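Local coordinates for Beta/gamma crystallin domain-containing protein 1 (Homo sapiens, PDB 3CW3), which may suppress malignant melanoma, possibly through interactions with the cytoskeleton, and is represented here by a single beta/gamma-crystallin domain of the longer protein, at residues Pro32-Lys37 with Val87-Ile92; Ile16-Asp21 with Ser26-Ser31. One frame throughout, in Å; residues are numbered along the deposited sequence.

Interaction 1 of 2, residues Pro32-Lys37 with Val87-Ile92; sequences PVILIK and VVIGSI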
# COMPACT_ATOMS: atom_id res chain seq x y z
N PRO A 32 -0.33 -11.07 -1.70
CA PRO A 32 -0.80 -11.02 -0.31
C PRO A 32 0.18 -10.26 0.59
O PRO A 32 -0.21 -9.67 1.60
CB PRO A 32 -0.90 -12.49 0.07
CG PRO A 32 -1.25 -13.15 -1.24
CD PRO A 32 -0.31 -12.46 -2.20
N VAL A 33 1.45 -10.29 0.21
CA VAL A 33 2.49 -9.61 0.96
C VAL A 33 3.36 -8.81 -0.00
O VAL A 33 3.99 -9.37 -0.90
CB VAL A 33 3.38 -10.61 1.73
CG1 VAL A 33 4.45 -9.85 2.51
CG2 VAL A 33 2.52 -11.44 2.67
N ILE A 34 3.38 -7.50 0.18
CA ILE A 34 4.18 -6.63 -0.68
C ILE A 34 5.06 -5.74 0.18
O ILE A 34 4.79 -5.51 1.35
CB ILE A 34 3.28 -5.74 -1.57
CG1 ILE A 34 2.40 -4.84 -0.69
CG2 ILE A 34 2.42 -6.60 -2.48
CD1 ILE A 34 1.52 -3.89 -1.47
N LEU A 35 6.14 -5.26 -0.42
CA LEU A 35 7.05 -4.38 0.28
C LEU A 35 6.91 -2.99 -0.33
O LEU A 35 7.17 -2.81 -1.53
CB LEU A 35 8.50 -4.87 0.14
CG LEU A 35 9.56 -4.02 0.84
CD1 LEU A 35 9.35 -4.05 2.35
CD2 LEU A 35 10.95 -4.55 0.48
N ILE A 36 6.48 -2.03 0.48
CA ILE A 36 6.32 -0.66 0.04
C ILE A 36 7.56 0.07 0.53
O ILE A 36 7.81 0.11 1.74
CB ILE A 36 5.09 0.03 0.68
CG1 ILE A 36 3.81 -0.75 0.38
CG2 ILE A 36 4.99 1.47 0.18
CD1 ILE A 36 3.47 -0.88 -1.09
N LYS A 37 8.34 0.62 -0.39
CA LYS A 37 9.55 1.32 -0.01
C LYS A 37 9.51 2.79 -0.40
O LYS A 37 9.68 3.13 -1.58
CB LYS A 37 10.77 0.65 -0.64
CG LYS A 37 12.10 1.29 -0.27
CD LYS A 37 13.28 0.53 -0.88
CE LYS A 37 14.61 1.21 -0.55
NZ LYS A 37 14.84 1.27 0.92
N VAL A 87 -3.03 -7.83 -1.93
CA VAL A 87 -3.27 -6.53 -1.33
C VAL A 87 -3.81 -5.63 -2.43
O VAL A 87 -3.28 -5.60 -3.54
CB VAL A 87 -1.95 -5.92 -0.78
CG1 VAL A 87 -2.16 -4.44 -0.44
CG2 VAL A 87 -1.50 -6.68 0.45
N VAL A 88 -4.89 -4.91 -2.13
CA VAL A 88 -5.47 -4.00 -3.11
C VAL A 88 -5.34 -2.55 -2.65
O VAL A 88 -5.72 -2.21 -1.53
CB VAL A 88 -6.96 -4.31 -3.36
CG1 VAL A 88 -7.55 -3.26 -4.30
CG2 VAL A 88 -7.11 -5.70 -3.96
N ILE A 89 -4.77 -1.71 -3.51
CA ILE A 89 -4.61 -0.30 -3.21
C ILE A 89 -5.53 0.48 -4.14
O ILE A 89 -5.52 0.28 -5.36
CB ILE A 89 -3.14 0.16 -3.44
CG1 ILE A 89 -2.20 -0.62 -2.51
CG2 ILE A 89 -3.00 1.65 -3.17
CD1 ILE A 89 -0.73 -0.31 -2.72
N GLY A 90 -6.35 1.37 -3.56
CA GLY A 90 -7.28 2.15 -4.35
C GLY A 90 -6.66 3.33 -5.07
O GLY A 90 -6.98 3.61 -6.23
N SER A 91 -5.79 4.04 -4.38
CA SER A 91 -5.12 5.20 -4.96
C SER A 91 -3.92 5.56 -4.11
O SER A 91 -3.84 5.20 -2.94
CB SER A 91 -6.09 6.39 -5.06
OG SER A 91 -6.78 6.61 -3.85
N ILE A 92 -2.96 6.26 -4.72
CA ILE A 92 -1.75 6.66 -4.04
C ILE A 92 -1.56 8.16 -4.21
O ILE A 92 -1.53 8.67 -5.34
CB ILE A 92 -0.52 5.90 -4.62
CG1 ILE A 92 -0.65 4.41 -4.29
CG2 ILE A 92 0.77 6.48 -4.08
CD1 ILE A 92 0.47 3.53 -4.85
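Val-87 meets 32-37 with both methyls, CG1 on Ile-34 and CG2 on the Pro-32 carbonyl. The first contact is apolar: Val-87 CG1 lies 3.9 Å from Ile-34 CD1, and the two side chains slant across one another. Ile-34 reaches over by holding CG1 between its own backbone N and carbonyl carbon (chi1 61°), the rest of the chain extended, so that CD1 projects into the interior. Ile-34 CD1 also comes to 4.4 Å from Ile-89 CD1, a looser touch. This apolar cluster is buried. The second kind of contact is with backbone: CG2 of Val-87 rests on the carbonyl of Pro-32, 3.5 Å from its O. Gly-90 and Ser-91 form a classic beta bulge opposite Tyr-46, and Ser-91, probably the family's conserved Greek-key serine, has its OG hydrogen-bonded to Gln-48 O and Phe-51 N. Trp-69 NE1 donates a hydrogen bond to Val-88 O, probably the tryptophan corner of the domain. Strand 33-40 runs between strands 2-6 and 61-66 in one sheet, and 87-92 leads into edge strand 91-95 of the other, so the contact bridges the two sheets of the Greek-key domain.

Interaction 2 of 2, residues Ile16-Asp21 with Ser26-Ser31; sequences IEVFSD and SSWSLS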
# COMPACT_ATOMS: atom_id res chain seq x y z
N ILE A 16 6.95 -1.65 -8.99
CA ILE A 16 6.21 -0.58 -9.62
C ILE A 16 6.82 0.68 -9.02
O ILE A 16 6.80 0.85 -7.80
CB ILE A 16 4.71 -0.65 -9.27
CG1 ILE A 16 4.14 -1.99 -9.76
CG2 ILE A 16 3.98 0.51 -9.89
CD1 ILE A 16 2.76 -2.31 -9.23
N GLU A 17 7.40 1.52 -9.87
CA GLU A 17 8.02 2.76 -9.41
C GLU A 17 7.04 3.91 -9.56
O GLU A 17 6.66 4.27 -10.68
CB GLU A 17 9.30 3.03 -10.21
CG GLU A 17 10.41 2.02 -9.91
CD GLU A 17 11.69 2.29 -10.69
OE1 GLU A 17 12.00 3.47 -10.95
OE2 GLU A 17 12.39 1.32 -11.03
N VAL A 18 6.62 4.47 -8.43
CA VAL A 18 5.65 5.57 -8.44
C VAL A 18 6.30 6.93 -8.20
O VAL A 18 6.89 7.17 -7.14
CB VAL A 18 4.55 5.34 -7.39
CG1 VAL A 18 3.48 6.42 -7.49
CG2 VAL A 18 3.94 3.95 -7.57
N PHE A 19 6.17 7.83 -9.18
CA PHE A 19 6.74 9.17 -9.10
C PHE A 19 5.67 10.26 -9.00
O PHE A 19 5.99 11.45 -8.95
CB PHE A 19 7.57 9.47 -10.36
CG PHE A 19 8.82 8.66 -10.48
CD1 PHE A 19 10.04 9.18 -10.05
CD2 PHE A 19 8.80 7.39 -11.04
CE1 PHE A 19 11.22 8.45 -10.19
CE2 PHE A 19 9.97 6.65 -11.18
CZ PHE A 19 11.18 7.18 -10.75
N SER A 20 4.41 9.86 -8.98
CA SER A 20 3.34 10.86 -8.92
C SER A 20 2.02 10.30 -8.41
O SER A 20 1.90 9.10 -8.17
CB SER A 20 3.12 11.43 -10.32
OG SER A 20 2.83 10.38 -11.23
N ASP A 21 1.05 11.19 -8.26
CA ASP A 21 -0.29 10.81 -7.81
C ASP A 21 -0.90 9.80 -8.77
O ASP A 21 -0.77 9.94 -9.99
CB ASP A 21 -1.22 12.02 -7.78
CG ASP A 21 -0.84 13.03 -6.73
OD1 ASP A 21 -0.81 12.67 -5.54
OD2 ASP A 21 -0.58 14.20 -7.10
N SER A 26 -6.66 0.59 -8.37
CA SER A 26 -7.47 -0.61 -8.13
C SER A 26 -7.33 -1.74 -9.14
O SER A 26 -7.65 -2.89 -8.83
CB SER A 26 -8.95 -0.23 -7.99
OG SER A 26 -9.50 0.21 -9.22
N SER A 27 -6.86 -1.44 -10.35
CA SER A 27 -6.69 -2.49 -11.36
C SER A 27 -5.37 -3.23 -11.16
O SER A 27 -5.14 -4.25 -11.79
CB SER A 27 -6.73 -1.88 -12.76
OG SER A 27 -5.53 -1.19 -13.04
N TRP A 28 -4.52 -2.70 -10.29
CA TRP A 28 -3.22 -3.31 -10.02
C TRP A 28 -3.36 -4.64 -9.28
O TRP A 28 -3.92 -4.69 -8.18
CB TRP A 28 -2.35 -2.39 -9.17
CG TRP A 28 -2.00 -1.06 -9.78
CD1 TRP A 28 -2.53 -0.49 -10.91
CD2 TRP A 28 -1.05 -0.11 -9.26
NE1 TRP A 28 -1.98 0.75 -11.12
CE2 TRP A 28 -1.07 1.01 -10.12
CE3 TRP A 28 -0.20 -0.10 -8.15
CZ2 TRP A 28 -0.26 2.13 -9.91
CZ3 TRP A 28 0.60 1.02 -7.93
CH2 TRP A 28 0.56 2.12 -8.81
N SER A 29 -2.85 -5.72 -9.87
CA SER A 29 -2.89 -7.04 -9.25
C SER A 29 -1.54 -7.24 -8.57
O SER A 29 -0.52 -7.42 -9.24
CB SER A 29 -3.11 -8.11 -10.32
OG SER A 29 -3.19 -9.40 -9.75
N LEU A 30 -1.54 -7.22 -7.24
CA LEU A 30 -0.30 -7.37 -6.48
C LEU A 30 -0.13 -8.76 -5.87
O LEU A 30 -0.23 -9.77 -6.58
CB LEU A 30 -0.26 -6.29 -5.40
CG LEU A 30 -0.45 -4.86 -5.94
CD1 LEU A 30 -0.56 -3.87 -4.78
CD2 LEU A 30 0.72 -4.49 -6.85
N SER A 31 0.14 -8.83 -4.57
CA SER A 31 0.31 -10.10 -3.87
C SER A 31 -0.18 -9.95 -2.43
O SER A 31 -0.42 -8.83 -1.97
CB SER A 31 1.79 -10.52 -3.86
OG SER A 31 2.28 -10.71 -5.18
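Ile-16 and Trp-28 carry most of this contact, with Val-18 and Leu-30 filling in beside them. Two branches of Ile-16 lie along the benzo half of the indole. CD1 comes to 3.8 Å from Trp-28 CE3, approaching obliquely, and CG2 sits 3.9 Å from Trp-28 CH2 and almost equally close to CZ3. The branching at CB makes this possible: CG1 lies beside the backbone N (chi1 -61°) and stretches on to CD1, while CG2 lies anti to the backbone N, beside the carbonyl carbon, so one side chain spans the ring from CE3 to CH2. Ile-16 CD1 has a second neighbour, Leu-30 CD2, at 3.8 Å, the two side chains meeting at about a right angle; the methyl touches both the indole and the leucine, which lie next to each other around it. At the far end of the benzo ring Val-18 CG2 approaches Trp-28 CH2 at 4.0 Å, at the ring edge and near its plane. All these contacts are apolar. Ile-16 and Val-18, two residues apart on strand 16-18, both project toward Trp-28. Trp-28 also touches Ile-5 of strand 2-6 and Ile-22 of the intervening loop. Ser-31 OG is hydrogen-bonded to Ser-7 O, tying the end of the loop 26-31 to the chain that follows strand 2-6. Asp-21 OD1 forms a salt bridge with Arg-93 and accepts a hydrogen bond from His-94 N, linking the end of 16-21 to strand 91-95 of the other sheet. The arrangement belongs to the first Greek key of the domain, in which a loop carrying an aromatic residue packs inward on edge strand 16-18 before the chain returns as strand 33-40.

Both contacts are apolar and end on the four-stranded sheet, but at different depths. Interaction 1 lies close to the centre of the chain, among largely buried valine and isoleucine side chains, and joins that sheet to the approach to strand 91-95. Interaction 2 is farther out and partly buried, uses an aromatic ring, and holds an edge strand to a loop of the same Greek key. Along the chain interaction 2 closes before interaction 1 opens. They meet directly: Val-87 N probably donates to Ser-31 O at 2.8 Å, and Ile-92 CD1 packs on Trp-28 CZ3 at 4.0 Å, making the two clusters neighbours within one interior.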